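Local coordinates for DNA protection during starvation protein (Mycobacterium smegmatis, PDB 2YW6) that probably oxidises ferrous iron with hydrogen peroxide and stores the ferric mineral inside a hollow dodecamer, shielding DNA from hydroxyl radicals, at residues L25-D30 against R90-Y95. Residues are numbered along the deposited sequence; the frame is centred on the assembly and turned at random.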
loop_
_atom_site.group_PDB
_atom_site.type_symbol
_atom_site.label_atom_id
_atom_site.label_comp_id
_atom_site.label_asym_id
_atom_site.label_seq_id
_atom_site.Cartn_x
_atom_site.Cartn_y
_atom_site.Cartn_z
ATOM N N LEU B 25 7.923 32.184 -8.608
ATOM C CA LEU B 25 7.503 31.755 -7.284
ATOM C C LEU B 25 6.209 32.452 -6.839
ATOM O O LEU B 25 5.281 31.801 -6.346
ATOM C CB LEU B 25 8.611 32.044 -6.268
ATOM C CG LEU B 25 8.733 31.217 -4.980
ATOM C CD1 LEU B 25 9.205 32.122 -3.862
ATOM C CD2 LEU B 25 7.409 30.575 -4.598
ATOM N N SER B 26 6.148 33.769 -7.001
ATOM C CA SER B 26 4.963 34.513 -6.598
ATOM C C SER B 26 3.751 34.161 -7.456
ATOM O O SER B 26 2.621 34.127 -6.961
ATOM C CB SER B 26 5.236 36.018 -6.661
ATOM O OG SER B 26 6.383 36.340 -5.894
ATOM N N THR B 27 3.982 33.902 -8.740
ATOM C CA THR B 27 2.897 33.536 -9.650
ATOM C C THR B 27 2.289 32.201 -9.239
ATOM O O THR B 27 1.069 32.026 -9.297
ATOM C CB THR B 27 3.385 33.413 -11.103
ATOM O OG1 THR B 27 3.671 34.716 -11.617
ATOM C CG2 THR B 27 2.322 32.742 -11.973
ATOM N N TYR B 28 3.145 31.258 -8.844
ATOM C CA TYR B 28 2.683 29.947 -8.408
ATOM C C TYR B 28 1.887 30.072 -7.118
ATOM O O TYR B 28 0.788 29.530 -7.008
ATOM C CB TYR B 28 3.863 29.002 -8.188
ATOM C CG TYR B 28 4.541 28.522 -9.460
ATOM C CD1 TYR B 28 5.787 27.881 -9.413
ATOM C CD2 TYR B 28 3.917 28.657 -10.706
ATOM C CE1 TYR B 28 6.392 27.392 -10.579
ATOM C CE2 TYR B 28 4.510 28.174 -11.873
ATOM C CZ TYR B 28 5.745 27.539 -11.805
ATOM O OH TYR B 28 6.332 27.072 -12.957
ATOM N N ASN B 29 2.431 30.793 -6.142
ATOM C CA ASN B 29 1.727 30.956 -4.877
ATOM C C ASN B 29 0.356 31.575 -5.125
ATOM O O ASN B 29 -0.671 31.072 -4.635
ATOM C CB ASN B 29 2.519 31.846 -3.918
ATOM C CG ASN B 29 3.772 31.171 -3.398
ATOM O OD1 ASN B 29 3.884 29.953 -3.425
ATOM N ND2 ASN B 29 4.715 31.964 -2.903
ATOM N N ASP B 30 0.345 32.663 -5.892
ATOM C CA ASP B 30 -0.898 33.349 -6.214
ATOM C C ASP B 30 -1.799 32.373 -6.959
ATOM O O ASP B 30 -3.021 32.363 -6.775
ATOM C CB ASP B 30 -0.606 34.573 -7.085
ATOM C CG ASP B 30 -1.809 35.500 -7.225
ATOM O OD1 ASP B 30 -2.861 35.223 -6.608
ATOM O OD2 ASP B 30 -1.703 36.510 -7.955
ATOM N N ARG B 90 3.357 40.230 -7.895
ATOM C CA ARG B 90 2.147 40.105 -8.691
ATOM C C ARG B 90 2.001 41.167 -9.771
ATOM O O ARG B 90 2.402 42.324 -9.603
ATOM C CB ARG B 90 0.911 40.141 -7.782
ATOM C CG ARG B 90 0.083 41.421 -7.875
ATOM C CD ARG B 90 -0.953 41.512 -6.764
ATOM N NE ARG B 90 -1.789 40.318 -6.687
ATOM C CZ ARG B 90 -2.848 40.200 -5.894
ATOM N NH1 ARG B 90 -3.205 41.212 -5.112
ATOM N NH2 ARG B 90 -3.557 39.078 -5.891
ATOM N N THR B 91 1.429 40.745 -10.892
ATOM C CA THR B 91 1.163 41.633 -12.010
ATOM C C THR B 91 -0.305 41.417 -12.321
ATOM O O THR B 91 -1.047 42.376 -12.549
ATOM C CB THR B 91 2.005 41.283 -13.248
ATOM O OG1 THR B 91 3.390 41.524 -12.971
ATOM C CG2 THR B 91 1.576 42.140 -14.435
ATOM N N TRP B 92 -0.722 40.150 -12.319
ATOM C CA TRP B 92 -2.117 39.828 -12.573
ATOM C C TRP B 92 -2.886 40.203 -11.307
ATOM O O TRP B 92 -2.767 39.553 -10.269
ATOM C CB TRP B 92 -2.275 38.335 -12.971
ATOM C CG TRP B 92 -2.962 37.373 -11.988
ATOM C CD1 TRP B 92 -4.205 37.508 -11.418
ATOM C CD2 TRP B 92 -2.446 36.111 -11.524
ATOM N NE1 TRP B 92 -4.488 36.413 -10.630
ATOM C CE2 TRP B 92 -3.436 35.547 -10.676
ATOM C CE3 TRP B 92 -1.253 35.409 -11.741
ATOM C CZ2 TRP B 92 -3.253 34.308 -10.046
ATOM C CZ3 TRP B 92 -1.077 34.179 -11.113
ATOM C CH2 TRP B 92 -2.075 33.642 -10.277
ATOM N N ASP B 93 -3.625 41.304 -11.410
ATOM C CA ASP B 93 -4.445 41.864 -10.337
ATOM C C ASP B 93 -4.733 40.932 -9.160
ATOM O O ASP B 93 -3.825 40.562 -8.420
ATOM C CB ASP B 93 -5.757 42.361 -10.939
ATOM C CG ASP B 93 -6.400 41.328 -11.843
ATOM O OD1 ASP B 93 -6.970 40.347 -11.319
ATOM O OD2 ASP B 93 -6.322 41.488 -13.081
ATOM N N ASP B 94 -6.003 40.580 -8.977
ATOM C CA ASP B 94 -6.421 39.690 -7.894
ATOM C C ASP B 94 -7.732 39.057 -8.333
ATOM O O ASP B 94 -8.709 39.769 -8.570
ATOM C CB ASP B 94 -6.603 40.485 -6.592
ATOM C CG ASP B 94 -6.931 39.598 -5.392
ATOM O OD1 ASP B 94 -8.082 39.127 -5.285
ATOM O OD2 ASP B 94 -6.029 39.366 -4.553
ATOM N N TYR B 95 -7.746 37.729 -8.460
ATOM C CA TYR B 95 -8.937 37.013 -8.910
ATOM C C TYR B 95 -10.158 37.603 -8.231
ATOM O O TYR B 95 -10.273 37.581 -7.012
ATOM C CB TYR B 95 -8.832 35.510 -8.596
ATOM C CG TYR B 95 -9.822 34.647 -9.368
ATOM C CD1 TYR B 95 -9.555 34.245 -10.685
ATOM C CD2 TYR B 95 -11.016 34.223 -8.780
ATOM C CE1 TYR B 95 -10.453 33.436 -11.395
ATOM C CE2 TYR B 95 -11.921 33.417 -9.483
ATOM C CZ TYR B 95 -11.623 33.023 -10.785
ATOM O OH TYR B 95 -12.472 32.174 -11.450
HETATM O O HOH W 1 -5.504 36.092 -7.031
#
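In the long connection between the second and third helices of the ferritin-like bundle, the loop that follows helix 83-89 folds back onto helix 12-41, and the contact centres on Asp30 lying flat against the indole of Trp92. The carboxylate and ring planes are 7° apart, and Asp30 OD2 sits over the middle of one ring face, 3.4 Å from Trp92 CE2: a stacked contact, in which Asp30 CG rests 3.4 Å from Trp92 CZ2. With CG anti to the backbone N (chi1 -168°), the Asp30 carboxylate extends from the helix toward the loop and slides over the indole. One turn back, Thr27 meets the rim of the same ring: its CG2 is 3.8 Å from Trp92 CZ3, near the ring plane, and its carbonyl O also approaches that carbon.

Arg90 brings the edge of its guanidinium up to Asp30, the two planes turned 56° apart, but the salt bridge is long, with NH2 3.8 Å from Asp30 OD2. Another partner is Asp94, whose OD2 takes a bond of 2.8 Å from Arg90 NH2, although the guanidinium position is uncertain in detail. Arg90 could offset the mutual repulsion of the two carboxylates. Asp30 OD1 gains a water, 2.8 Å away, which in turn accepts a bond from Tyr95 N and so ties the helix to the loop backbone. Asp94 also hydrogen-bonds to Gly84 N and Thr82 OG1 of a second subunit, whose Pro83 packs on Asp30 and Arg90; Trp92 also touches Val112 of helix 102-127. Away from the probable iron-binding residues, the arrangement belongs to the Dps version of the four-helix bundle, where a short helix lies within the crossover connection.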